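Local coordinates for protein putative enoyl-CoA hydratase (Streptomyces coelicolor A3, PDB 3G64) that probably catalyses the hydration, or a related conversion, of a coenzyme A-linked enoyl substrate as a trimeric crotonase-like enzyme, at residues Arg138-Asp141 / Pro142-Phe146; Ala175-Leu178 / Leu179-Asp183; Ala187-Ala190 / Glu191-Leu195; Glu198-Glu202 / Gly203-Glu207; Lys228-Leu231 / Thr232-Asp236. All coordinates share one frame; numbering follows the deposited sequence.

Interaction 1 (Arg138-Asp141 / Pro142-Phe146); sequences RVAD and PSTRF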
loop_
_atom_site.group_PDB
_atom_site.type_symbol
_atom_site.label_atom_id
_atom_site.label_comp_id
_atom_site.label_asym_id
_atom_site.label_seq_id
_atom_site.Cartn_x
_atom_site.Cartn_y
_atom_site.Cartn_z
ATOM N N ARG A 138 -7.368 12.561 -9.591
ATOM C CA ARG A 138 -8.805 12.417 -9.832
ATOM C C ARG A 138 -9.551 13.606 -9.185
ATOM O O ARG A 138 -9.653 13.723 -7.954
ATOM C CB ARG A 138 -9.338 11.082 -9.299
ATOM C CG ARG A 138 -8.937 9.838 -10.175
ATOM C CD ARG A 138 -8.887 8.532 -9.355
ATOM N NE ARG A 138 -7.833 8.641 -8.355
ATOM C CZ ARG A 138 -6.527 8.572 -8.629
ATOM N NH1 ARG A 138 -5.643 8.745 -7.656
ATOM N NH2 ARG A 138 -6.093 8.329 -9.866
ATOM N N VAL A 139 -10.044 14.494 -10.033
ATOM C CA VAL A 139 -10.815 15.671 -9.602
ATOM C C VAL A 139 -12.286 15.364 -9.862
ATOM O O VAL A 139 -12.711 15.240 -11.004
ATOM C CB VAL A 139 -10.329 16.910 -10.370
ATOM C CG1 VAL A 139 -11.190 18.125 -10.079
ATOM C CG2 VAL A 139 -8.831 17.176 -10.035
ATOM N N ALA A 140 -13.059 15.216 -8.791
ATOM C CA ALA A 140 -14.357 14.573 -8.866
ATOM C C ALA A 140 -15.430 15.439 -8.250
ATOM O O ALA A 140 -15.207 16.017 -7.174
ATOM C CB ALA A 140 -14.305 13.245 -8.104
ATOM N N ASP A 141 -16.595 15.494 -8.893
ATOM C CA ASP A 141 -17.756 16.153 -8.277
ATOM C C ASP A 141 -18.560 15.114 -7.502
ATOM O O ASP A 141 -18.254 13.917 -7.583
ATOM C CB ASP A 141 -18.556 17.040 -9.269
ATOM C CG ASP A 141 -19.714 16.321 -9.963
ATOM O OD1 ASP A 141 -20.349 16.967 -10.842
ATOM O OD2 ASP A 141 -19.998 15.142 -9.658
ATOM N N PRO A 142 -19.526 15.567 -6.688
ATOM C CA PRO A 142 -20.237 14.677 -5.762
ATOM C C PRO A 142 -21.087 13.632 -6.437
ATOM O O PRO A 142 -21.518 12.709 -5.734
ATOM C CB PRO A 142 -21.166 15.643 -4.984
ATOM C CG PRO A 142 -20.454 16.952 -5.017
ATOM C CD PRO A 142 -19.763 16.995 -6.382
ATOM N N SER A 143 -21.385 13.785 -7.732
ATOM C CA SER A 143 -22.173 12.779 -8.457
ATOM C C SER A 143 -21.305 11.561 -8.920
ATOM O O SER A 143 -21.801 10.586 -9.527
ATOM C CB SER A 143 -22.847 13.432 -9.668
ATOM O OG SER A 143 -21.885 13.700 -10.698
ATOM N N THR A 144 -20.011 11.629 -8.656
ATOM C CA THR A 144 -19.084 10.616 -9.191
ATOM C C THR A 144 -19.341 9.238 -8.591
ATOM O O THR A 144 -19.430 9.098 -7.366
ATOM C CB THR A 144 -17.621 11.006 -8.916
ATOM O OG1 THR A 144 -17.320 12.223 -9.610
ATOM C CG2 THR A 144 -16.665 9.885 -9.379
ATOM N N ARG A 145 -19.502 8.244 -9.462
ATOM C CA ARG A 145 -19.733 6.859 -9.058
ATOM C C ARG A 145 -18.770 5.882 -9.773
ATOM O O ARG A 145 -18.940 5.608 -10.969
ATOM C CB ARG A 145 -21.149 6.419 -9.420
ATOM C CG ARG A 145 -22.246 7.362 -8.931
ATOM C CD ARG A 145 -23.626 6.963 -9.465
ATOM N NE ARG A 145 -24.459 6.991 -8.291
ATOM C CZ ARG A 145 -25.146 5.971 -7.791
ATOM N NH1 ARG A 145 -25.241 4.802 -8.425
ATOM N NH2 ARG A 145 -25.792 6.164 -6.650
ATOM N N PHE A 146 -17.799 5.345 -9.034
ATOM C CA PHE A 146 -16.894 4.309 -9.542
ATOM C C PHE A 146 -17.526 2.933 -9.446
ATOM O O PHE A 146 -18.198 2.603 -8.452
ATOM C CB PHE A 146 -15.613 4.227 -8.705
ATOM C CG PHE A 146 -14.756 5.441 -8.741
ATOM C CD1 PHE A 146 -13.691 5.531 -9.634
ATOM C CD2 PHE A 146 -14.956 6.475 -7.810
ATOM C CE1 PHE A 146 -12.828 6.661 -9.624
ATOM C CE2 PHE A 146 -14.110 7.609 -7.797
ATOM C CZ PHE A 146 -13.058 7.702 -8.717
#
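Asp-141 OD2 is gripped twice by Ser-143: the hydroxyl OG donates to it over 2.6 Å, on the syn lone pair, and the backbone N donates to it over 2.7 Å from above the carboxylate plane. This is an Asx turn, superposed on a type I beta turn from Asp-141 to Thr-144 that carries the chain from strand 137-140 of the large sheet to strand 145-147 of the small one. With Ser-143 OG set between its own backbone N and carbonyl carbon (chi1 73°), the hydroxyl faces back to the carboxylate. The backbone carbonyl of Asp-141 is held in the same double fashion. Thr-144 N closes the turn on Asp-141 O at 3.1 Å, and Thr-144 OG1 donates to Asp-141 O at 2.8 Å, both from one face of the carbonyl plane. The other carboxylate oxygen, OD1, accepts from Gly-203 N and from a glycerol, so the side chain also ties this turn to turn 201-204. Deeper in, Arg-138 sends its NE to Leu-195 O and its NH2 to Ala-132 O and Ala-135 O, while its CD methylene meets the Phe-146 ring obliquely, 4.3 Å from CZ. Ala-140 CB lies 3.5 Å from Thr-144 OG1.

Interaction 2 (Ala175-Leu178 / Leu179-Asp183); sequences ATRL and LMLGD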
loop_
_atom_site.group_PDB
_atom_site.type_symbol
_atom_site.label_atom_id
_atom_site.label_comp_id
_atom_site.label_asym_id
_atom_site.label_seq_id
_atom_site.Cartn_x
_atom_site.Cartn_y
_atom_site.Cartn_z
ATOM N N ALA A 175 -9.537 -3.137 -2.008
ATOM C CA ALA A 175 -9.411 -3.501 -3.426
ATOM C C ALA A 175 -10.153 -4.786 -3.699
ATOM O O ALA A 175 -10.833 -4.930 -4.712
ATOM C CB ALA A 175 -7.936 -3.676 -3.837
ATOM N N THR A 176 -9.988 -5.753 -2.809
ATOM C CA THR A 176 -10.635 -7.042 -3.019
ATOM C C THR A 176 -12.161 -6.878 -3.077
ATOM O O THR A 176 -12.825 -7.468 -3.903
ATOM C CB THR A 176 -10.267 -8.004 -1.886
ATOM O OG1 THR A 176 -8.854 -8.239 -1.939
ATOM C CG2 THR A 176 -11.021 -9.347 -2.029
ATOM N N ARG A 177 -12.709 -6.076 -2.176
ATOM C CA ARG A 177 -14.160 -5.892 -2.131
ATOM C C ARG A 177 -14.616 -5.218 -3.423
ATOM O O ARG A 177 -15.576 -5.641 -4.050
ATOM C CB ARG A 177 -14.512 -5.021 -0.899
ATOM C CG ARG A 177 -15.959 -4.613 -0.733
ATOM C CD ARG A 177 -16.139 -3.939 0.644
ATOM N NE ARG A 177 -15.275 -2.763 0.863
ATOM C CZ ARG A 177 -15.592 -1.537 0.443
ATOM N NH1 ARG A 177 -16.733 -1.347 -0.211
ATOM N NH2 ARG A 177 -14.792 -0.493 0.680
ATOM N N LEU A 178 -13.915 -4.165 -3.826
ATOM C CA LEU A 178 -14.350 -3.388 -4.977
ATOM C C LEU A 178 -14.295 -4.232 -6.258
ATOM O O LEU A 178 -15.214 -4.220 -7.078
ATOM C CB LEU A 178 -13.436 -2.169 -5.131
ATOM C CG LEU A 178 -13.970 -0.860 -4.536
ATOM C CD1 LEU A 178 -14.332 -1.073 -3.088
ATOM C CD2 LEU A 178 -12.884 0.235 -4.694
ATOM N N LEU A 179 -13.187 -4.942 -6.431
ATOM C CA LEU A 179 -12.964 -5.701 -7.661
ATOM C C LEU A 179 -13.754 -6.987 -7.696
ATOM O O LEU A 179 -14.190 -7.424 -8.745
ATOM C CB LEU A 179 -11.479 -6.028 -7.839
ATOM C CG LEU A 179 -10.595 -4.812 -8.149
ATOM C CD1 LEU A 179 -9.130 -5.245 -8.230
ATOM C CD2 LEU A 179 -11.047 -4.191 -9.445
HETATM N N MSE A 180 -13.947 -7.637 -6.567
HETATM C CA MSE A 180 -14.685 -8.876 -6.711
HETATM C C MSE A 180 -16.206 -8.724 -6.824
HETATM O O MSE A 180 -16.851 -9.460 -7.565
HETATM C CB MSE A 180 -14.355 -9.845 -5.615
HETATM C CG MSE A 180 -14.169 -11.177 -6.291
HETATM SE SE MSE A 180 -13.977 -12.570 -5.057
HETATM C CE MSE A 180 -12.290 -11.981 -4.351
ATOM N N LEU A 181 -16.776 -7.791 -6.082
ATOM C CA LEU A 181 -18.241 -7.649 -6.097
ATOM C C LEU A 181 -18.720 -6.651 -7.146
ATOM O O LEU A 181 -19.865 -6.712 -7.577
ATOM C CB LEU A 181 -18.744 -7.205 -4.715
ATOM C CG LEU A 181 -18.487 -8.196 -3.557
ATOM C CD1 LEU A 181 -18.881 -7.612 -2.170
ATOM C CD2 LEU A 181 -19.233 -9.472 -3.836
ATOM N N GLY A 182 -17.863 -5.691 -7.505
ATOM C CA GLY A 182 -18.228 -4.717 -8.515
ATOM C C GLY A 182 -19.341 -3.753 -8.095
ATOM O O GLY A 182 -20.059 -3.246 -8.949
ATOM N N ASP A 183 -19.492 -3.503 -6.795
ATOM C CA ASP A 183 -20.509 -2.559 -6.313
ATOM C C ASP A 183 -20.084 -1.104 -6.507
ATOM O O ASP A 183 -18.897 -0.761 -6.514
ATOM C CB ASP A 183 -20.837 -2.810 -4.832
ATOM C CG ASP A 183 -21.701 -4.063 -4.616
ATOM O OD1 ASP A 183 -22.355 -4.519 -5.582
ATOM O OD2 ASP A 183 -21.729 -4.599 -3.480
HETATM O O HOH W 1 -17.803 -3.936 -4.444
HETATM O O HOH W 2 -16.501 -1.628 -7.708
#
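Thr-176 and Met-180, one turn apart, mark the tight side of this contact. Their side chains run alongside each other, pointing the same way, and the selenomethionine bends at its last torsion (chi3 -67°), which brings its CE methyl to 3.7 Å from Thr-176 CG2. Thr-176 OG1 takes no part in that apolar touch and bonds instead to Leu-172 O, one turn back. Beneath the pair the backbone is regular: Leu-179 N donates to Ala-175 O at 2.9 Å and nearly straight (165°), and Met-180 N reaches Thr-176 O at the same length. Leu-179 lies with Ala-175 and Leu-178 against Leu-166 of helix 162-170, while Thr-176, Leu-179, Met-180 and Leu-181 also pack on the third subunit, where Leu-231 and His-224 are among their partners. The segments form the C-terminal end of helix 172-181, and Gly-182, with positive phi, is the residue at which the chain leaves the helix. Here the grip slackens. Gly-182 N still finds Leu-178 O at 3.1 Å, but the bond is bent to 136° and the donor sits above the carbonyl plane. Water takes over the next links: one molecule accepts from Asp-183 N and donates to Arg-177 O, and a second donates to both Leu-178 O and Asp-183 O. On this looser, partly exposed flank the Arg-177 guanidinium has Leu-178 CD1 over one face and pairs with Glu-189, whereas Asp-183 OD1 bridges to Arg-152 and to Arg-215 of the third subunit.

Interaction 3 (Ala187-Ala190 / Glu191-Leu195); sequences APEA and ERIGL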
loop_
_atom_site.group_PDB
_atom_site.type_symbol
_atom_site.label_atom_id
_atom_site.label_comp_id
_atom_site.label_asym_id
_atom_site.label_seq_id
_atom_site.Cartn_x
_atom_site.Cartn_y
_atom_site.Cartn_z
ATOM N N ALA A 187 -19.116 9.064 -4.082
ATOM C CA ALA A 187 -18.074 10.036 -3.730
ATOM C C ALA A 187 -17.573 10.036 -2.259
ATOM O O ALA A 187 -16.379 10.158 -2.027
ATOM C CB ALA A 187 -18.519 11.478 -4.141
ATOM N N PRO A 188 -18.480 9.932 -1.267
ATOM C CA PRO A 188 -17.962 9.995 0.111
ATOM C C PRO A 188 -17.067 8.795 0.457
ATOM O O PRO A 188 -16.019 8.964 1.059
ATOM C CB PRO A 188 -19.237 10.003 0.980
ATOM C CG PRO A 188 -20.345 10.472 0.052
ATOM C CD PRO A 188 -19.954 9.909 -1.314
ATOM N N GLU A 189 -17.482 7.597 0.069
ATOM C CA GLU A 189 -16.672 6.424 0.311
ATOM C C GLU A 189 -15.352 6.534 -0.473
ATOM O O GLU A 189 -14.279 6.260 0.061
ATOM C CB GLU A 189 -17.425 5.158 -0.112
ATOM C CG GLU A 189 -16.549 3.912 0.050
ATOM C CD GLU A 189 -17.236 2.612 -0.315
ATOM O OE1 GLU A 189 -18.386 2.624 -0.812
ATOM O OE2 GLU A 189 -16.601 1.562 -0.119
ATOM N N ALA A 190 -15.456 6.936 -1.739
ATOM C CA ALA A 190 -14.294 7.111 -2.615
ATOM C C ALA A 190 -13.283 8.065 -1.985
ATOM O O ALA A 190 -12.078 7.786 -1.974
ATOM C CB ALA A 190 -14.731 7.615 -4.006
ATOM N N GLU A 191 -13.775 9.183 -1.450
ATOM C CA GLU A 191 -12.921 10.135 -0.757
ATOM C C GLU A 191 -12.279 9.510 0.486
ATOM O O GLU A 191 -11.086 9.644 0.707
ATOM C CB GLU A 191 -13.740 11.371 -0.370
ATOM C CG GLU A 191 -12.919 12.636 -0.238
ATOM C CD GLU A 191 -12.018 12.641 0.984
ATOM O OE1 GLU A 191 -12.467 12.206 2.072
ATOM O OE2 GLU A 191 -10.856 13.096 0.859
ATOM N N ARG A 192 -13.085 8.857 1.317
ATOM C CA ARG A 192 -12.564 8.180 2.507
ATOM C C ARG A 192 -11.462 7.159 2.186
ATOM O O ARG A 192 -10.450 7.097 2.879
ATOM C CB ARG A 192 -13.696 7.464 3.262
ATOM C CG ARG A 192 -14.678 8.403 3.989
ATOM C CD ARG A 192 -15.544 7.645 5.025
ATOM N NE ARG A 192 -16.193 6.438 4.495
ATOM C CZ ARG A 192 -17.398 6.415 3.930
ATOM N NH1 ARG A 192 -18.097 7.525 3.789
ATOM N NH2 ARG A 192 -17.904 5.277 3.500
ATOM N N ILE A 193 -11.655 6.334 1.164
ATOM C CA ILE A 193 -10.682 5.268 0.929
ATOM C C ILE A 193 -9.480 5.682 0.089
ATOM O O ILE A 193 -8.587 4.859 -0.157
ATOM C CB ILE A 193 -11.318 3.955 0.393
ATOM C CG1 ILE A 193 -11.743 4.085 -1.072
ATOM C CG2 ILE A 193 -12.490 3.492 1.284
ATOM C CD1 ILE A 193 -12.544 2.870 -1.592
ATOM N N GLY A 194 -9.434 6.935 -0.363
ATOM C CA GLY A 194 -8.246 7.398 -1.078
ATOM C C GLY A 194 -8.303 7.529 -2.601
ATOM O O GLY A 194 -7.269 7.756 -3.252
ATOM N N LEU A 195 -9.499 7.430 -3.166
ATOM C CA LEU A 195 -9.663 7.507 -4.627
ATOM C C LEU A 195 -9.824 8.914 -5.188
ATOM O O LEU A 195 -9.761 9.080 -6.408
ATOM C CB LEU A 195 -10.873 6.708 -5.083
ATOM C CG LEU A 195 -10.766 5.201 -5.132
ATOM C CD1 LEU A 195 -12.159 4.589 -5.425
ATOM C CD2 LEU A 195 -9.746 4.838 -6.196
HETATM O O HOH W 3 -15.792 11.440 2.807
#
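Ala-190 touches Leu-195 across the end of helix 187-193, CB to CB at 4.1 Å, and both side chains rest on Phe-146. Glu-189, the residue just before it, stretches out fully, its CG anti to the backbone N (chi1 176°), which carries the carboxylate out to Arg-177. The third large contributor, Arg-192, folds its guanidinium back over the first turn, with Glu-189 CA 3.5 Å above one face. It crosses the Glu-189 side chain at about a right angle, and NH2 lies 3.6 Å from Glu-189 CB; since Arg-192 has two conformers, this placement is doubtful. Ile-193 hangs both CG1 and CG2 beside Glu-189 O, each at 3.5 Å, and packs on Val-170, His-174 and Leu-178; an alanine here would probably open a gap between this helix and helices 162-170 and 172-181. The backbone closes behind these side chains. Ile-193 N bonds to Glu-189 O, and Leu-195 N reaches back to Ala-190 O at 2.9 Å. Gly-194 N adds weak bonds to Ala-190 O and Glu-191 O. Positive phi at Gly-194, the six-to-one bond and the apolar Ala-190/Leu-195 touch together make a Schellman motif.

Interaction 4 (Glu198-Glu202 / Gly203-Glu207); sequences ELTEE and GRADE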
loop_
_atom_site.group_PDB
_atom_site.type_symbol
_atom_site.label_atom_id
_atom_site.label_comp_id
_atom_site.label_asym_id
_atom_site.label_seq_id
_atom_site.Cartn_x
_atom_site.Cartn_y
_atom_site.Cartn_z
ATOM N N GLU A 198 -9.209 15.658 -5.354
ATOM C CA GLU A 198 -9.923 16.896 -5.033
ATOM C C GLU A 198 -11.413 16.702 -5.234
ATOM O O GLU A 198 -11.848 16.296 -6.306
ATOM C CB GLU A 198 -9.462 18.051 -5.910
ATOM C CG GLU A 198 -10.252 19.326 -5.616
ATOM C CD GLU A 198 -9.825 20.503 -6.457
ATOM O OE1 GLU A 198 -8.805 20.397 -7.174
ATOM O OE2 GLU A 198 -10.524 21.541 -6.392
ATOM N N LEU A 199 -12.191 16.948 -4.191
ATOM C CA LEU A 199 -13.637 16.865 -4.307
ATOM C C LEU A 199 -14.138 18.262 -4.636
ATOM O O LEU A 199 -13.813 19.207 -3.946
ATOM C CB LEU A 199 -14.266 16.385 -3.001
ATOM C CG LEU A 199 -15.787 16.268 -3.098
ATOM C CD1 LEU A 199 -16.166 15.175 -4.086
ATOM C CD2 LEU A 199 -16.375 15.998 -1.732
ATOM N N THR A 200 -14.901 18.396 -5.708
ATOM C CA THR A 200 -15.409 19.698 -6.102
ATOM C C THR A 200 -16.888 19.822 -5.792
ATOM O O THR A 200 -17.547 18.876 -5.346
ATOM C CB THR A 200 -15.244 19.934 -7.601
ATOM O OG1 THR A 200 -16.230 19.173 -8.307
ATOM C CG2 THR A 200 -13.853 19.513 -8.061
ATOM N N GLU A 201 -17.399 21.015 -6.057
ATOM C CA GLU A 201 -18.819 21.299 -6.093
ATOM C C GLU A 201 -19.466 20.673 -7.330
ATOM O O GLU A 201 -18.822 20.494 -8.364
ATOM C CB GLU A 201 -18.952 22.813 -6.199
ATOM C CG GLU A 201 -20.008 23.443 -5.380
ATOM C CD GLU A 201 -20.195 24.907 -5.784
ATOM O OE1 GLU A 201 -19.226 25.693 -5.652
ATOM O OE2 GLU A 201 -21.301 25.261 -6.255
ATOM N N GLU A 202 -20.754 20.365 -7.226
ATOM C CA GLU A 202 -21.550 19.823 -8.335
ATOM C C GLU A 202 -21.367 20.622 -9.633
ATOM O O GLU A 202 -21.458 21.846 -9.634
ATOM C CB GLU A 202 -23.029 19.813 -7.925
ATOM C CG GLU A 202 -23.956 19.129 -8.917
ATOM C CD GLU A 202 -23.649 17.638 -9.093
ATOM O OE1 GLU A 202 -23.470 16.922 -8.077
ATOM O OE2 GLU A 202 -23.599 17.183 -10.257
ATOM N N GLY A 203 -21.095 19.926 -10.733
ATOM C CA GLY A 203 -20.855 20.568 -12.022
ATOM C C GLY A 203 -19.529 21.291 -12.247
ATOM O O GLY A 203 -19.304 21.831 -13.319
ATOM N N ARG A 204 -18.640 21.293 -11.261
ATOM C CA ARG A 204 -17.376 22.042 -11.374
ATOM C C ARG A 204 -16.119 21.177 -11.645
ATOM O O ARG A 204 -14.999 21.681 -11.619
ATOM C CB ARG A 204 -17.170 22.857 -10.092
ATOM C CG ARG A 204 -18.422 23.632 -9.679
ATOM C CD ARG A 204 -18.533 24.911 -10.466
ATOM N NE ARG A 204 -17.563 25.872 -9.947
ATOM C CZ ARG A 204 -17.863 26.886 -9.136
ATOM N NH1 ARG A 204 -19.124 27.107 -8.762
ATOM N NH2 ARG A 204 -16.895 27.691 -8.709
ATOM N N ALA A 205 -16.300 19.882 -11.923
ATOM C CA ALA A 205 -15.128 19.005 -12.062
ATOM C C ALA A 205 -14.246 19.441 -13.244
ATOM O O ALA A 205 -13.028 19.527 -13.114
ATOM C CB ALA A 205 -15.561 17.550 -12.203
ATOM N N ASP A 206 -14.853 19.745 -14.391
ATOM C CA ASP A 206 -14.055 20.124 -15.561
ATOM C C ASP A 206 -13.262 21.417 -15.330
ATOM O O ASP A 206 -12.097 21.528 -15.700
ATOM C CB ASP A 206 -14.943 20.243 -16.800
ATOM C CG ASP A 206 -15.552 18.889 -17.210
ATOM O OD1 ASP A 206 -14.793 17.955 -17.495
ATOM O OD2 ASP A 206 -16.793 18.748 -17.257
ATOM N N GLU A 207 -13.902 22.383 -14.687
ATOM C CA GLU A 207 -13.269 23.664 -14.432
ATOM C C GLU A 207 -12.122 23.485 -13.440
ATOM O O GLU A 207 -11.013 23.987 -13.650
ATOM C CB GLU A 207 -14.326 24.634 -13.904
ATOM C CG GLU A 207 -13.775 25.828 -13.177
ATOM C CD GLU A 207 -14.876 26.804 -12.753
ATOM O OE1 GLU A 207 -15.860 26.378 -12.100
ATOM O OE2 GLU A 207 -14.749 28.001 -13.087
#
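Glu-201 O accepts from Arg-204 N at 3.0 Å, the closing bond of a type II beta turn that runs from Glu-201 to Arg-204. Above the same turn the two side chains lie alongside each other, pointing the same way. Glu-201 OE1 stands over one face of the Arg-204 guanidinium, 3.4 Å from NH1, with carboxylate and guanidinium planes 56° apart; no N-H aims at the oxygen, so charge alone holds this salt bridge. Arg-204 bends at chi2 and chi3, which turns NE to Glu-207 OE1 at 2.8 Å, a salt bridge whose hydrogen bond is weak (123°). One guanidinium thus links two glutamates on an exposed surface. The next shell fixes the turn. Thr-200 OG1 donates to Glu-201 O at 2.9 Å from the face opposite to Arg-204 N, and a valine in its place would probably leave that carbonyl with one donor fewer and the turn less firmly oriented. Gly-203, at the third position of the turn, takes the positive phi that a type II turn needs there, and the turn sits against turn 141-144. Arg-204 is the N-cap residue of helix 205-217, and a glycerol bonds to Ala-205 N in its first turn. Behind the turn, Thr-200 packs on Ala-208 of helix 205-217, while Glu-198 pairs through its backbone with strand 137-140, at the edge of the large sheet.

Interaction 5 (Lys228-Leu231 / Thr232-Asp236); sequences KALL and TAELD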
loop_
_atom_site.group_PDB
_atom_site.type_symbol
_atom_site.label_atom_id
_atom_site.label_comp_id
_atom_site.label_asym_id
_atom_site.label_seq_id
_atom_site.Cartn_x
_atom_site.Cartn_y
_atom_site.Cartn_z
ATOM N N LYS A 228 6.673 11.964 -11.023
ATOM C CA LYS A 228 5.774 10.915 -11.464
ATOM C C LYS A 228 6.577 9.653 -11.834
ATOM O O LYS A 228 6.222 8.543 -11.452
ATOM C CB LYS A 228 4.956 11.400 -12.660
ATOM C CG LYS A 228 4.138 10.305 -13.323
ATOM C CD LYS A 228 3.179 10.909 -14.345
ATOM C CE LYS A 228 2.445 9.831 -15.103
ATOM N NZ LYS A 228 1.350 10.444 -15.926
ATOM N N ALA A 229 7.659 9.848 -12.583
ATOM C CA ALA A 229 8.527 8.745 -12.983
ATOM C C ALA A 229 9.069 7.976 -11.771
ATOM O O ALA A 229 9.121 6.751 -11.791
ATOM C CB ALA A 229 9.704 9.262 -13.883
ATOM N N LEU A 230 9.443 8.674 -10.703
ATOM C CA LEU A 230 10.005 7.971 -9.535
ATOM C C LEU A 230 8.940 7.263 -8.691
ATOM O O LEU A 230 9.179 6.181 -8.172
ATOM C CB LEU A 230 10.888 8.900 -8.675
ATOM C CG LEU A 230 12.376 8.851 -9.097
ATOM C CD1 LEU A 230 12.568 9.100 -10.600
ATOM C CD2 LEU A 230 13.190 9.833 -8.306
ATOM N N LEU A 231 7.771 7.878 -8.546
ATOM C CA LEU A 231 6.653 7.205 -7.886
ATOM C C LEU A 231 6.340 5.882 -8.595
ATOM O O LEU A 231 6.224 4.812 -7.985
ATOM C CB LEU A 231 5.399 8.101 -7.921
ATOM C CG LEU A 231 5.369 9.172 -6.831
ATOM C CD1 LEU A 231 4.356 10.293 -7.172
ATOM C CD2 LEU A 231 5.101 8.537 -5.467
ATOM N N THR A 232 6.211 5.975 -9.902
ATOM C CA THR A 232 5.843 4.825 -10.704
ATOM C C THR A 232 6.890 3.724 -10.649
ATOM O O THR A 232 6.568 2.555 -10.405
ATOM C CB THR A 232 5.604 5.268 -12.158
ATOM O OG1 THR A 232 4.394 6.037 -12.203
ATOM C CG2 THR A 232 5.466 4.088 -13.065
ATOM N N ALA A 233 8.145 4.082 -10.893
ATOM C CA ALA A 233 9.213 3.070 -10.876
ATOM C C ALA A 233 9.375 2.448 -9.501
ATOM O O ALA A 233 9.591 1.249 -9.395
ATOM C CB ALA A 233 10.569 3.685 -11.344
ATOM N N GLU A 234 9.311 3.267 -8.448
ATOM C CA GLU A 234 9.705 2.801 -7.112
ATOM C C GLU A 234 8.614 1.976 -6.439
ATOM O O GLU A 234 8.884 1.318 -5.428
ATOM C CB GLU A 234 10.161 3.979 -6.201
ATOM C CG GLU A 234 11.458 4.597 -6.741
ATOM C CD GLU A 234 11.980 5.779 -5.935
ATOM O OE1 GLU A 234 11.429 6.066 -4.840
ATOM O OE2 GLU A 234 12.968 6.408 -6.404
ATOM N N LEU A 235 7.401 1.971 -7.009
ATOM C CA LEU A 235 6.401 0.985 -6.600
ATOM C C LEU A 235 6.924 -0.435 -6.861
ATOM O O LEU A 235 6.472 -1.406 -6.234
ATOM C CB LEU A 235 5.072 1.171 -7.359
ATOM C CG LEU A 235 4.284 2.405 -6.901
ATOM C CD1 LEU A 235 3.144 2.626 -7.895
ATOM C CD2 LEU A 235 3.743 2.214 -5.485
ATOM N N ASP A 236 7.887 -0.547 -7.772
ATOM C CA ASP A 236 8.324 -1.871 -8.258
ATOM C C ASP A 236 9.768 -2.138 -7.878
ATOM O O ASP A 236 10.402 -3.061 -8.407
ATOM C CB ASP A 236 8.198 -1.954 -9.787
ATOM C CG ASP A 236 6.760 -1.875 -10.260
ATOM O OD1 ASP A 236 5.856 -2.135 -9.426
ATOM O OD2 ASP A 236 6.536 -1.548 -11.453
#
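Leu-230 and Glu-234 lie side by side on one flank of the last two turns of helix 221-234, both side chains pointing the same way. Glu-234 sets CG anti to its carbonyl carbon (chi1 -66°) and runs extended from there, which lays the chain along the leucine: CG is 3.1 Å from Leu-230 O, and OE2 comes to 3.7 Å from Leu-230 CG. The pair faces helix 239-253, where Leu-230 packs on Leu-245 and Thr-249; Asp-246 OD1 is close to Glu-234 OE2, and the closeness of the two carboxylates, one of them buried, may favour a shared or extra proton. A different flank holds Lys-228 and Thr-232. Lys-228 is straight throughout and carries NZ far from the helix, to a salt bridge with Asp-136 and bonds to Val-109 O and Phe-114 O. Thr-232 OG1 donates its hydrogen bond to Arg-110 O, although it lies only 3.2 Å from Lys-228 O. Below the side chains Thr-232 N to Lys-228 O is nearly straight (165°), whereas Leu-235 N to Leu-231 O lengthens to 3.2 Å and bends to 141°. Leu-231 and Leu-235 turn to the second subunit, meeting its Thr-176 and Leu-172, and Arg-168 of that subunit bonds to Glu-234 O. Leu-235 CG lies 3.3 Å from Leu-231 O, alongside that carbonyl.

Overall arrangement
The five contacts follow one another in series along one enoyl-CoA hydratase/isomerase chain. Interactions 1 and 4, with centres 8 Å apart, share the large sheet: strands 137-140 and 198-199 are neighbours, and Ala-140 bonds to both Glu-198 and Thr-200. Interactions 3 and 1, centres about 9 Å apart, join through Arg-138 NE to Leu-195 O and through Phe-146 on Ala-190. Interaction 3 also meets interaction 2, centres about 14 Å apart, through a salt bridge. Interaction 5 stands apart within the chain, its centre about 23 to 28 Å from theirs, yet Leu-231 meets Thr-176 of another subunit, so interactions 2 and 5 pack against each other across the trimer interface.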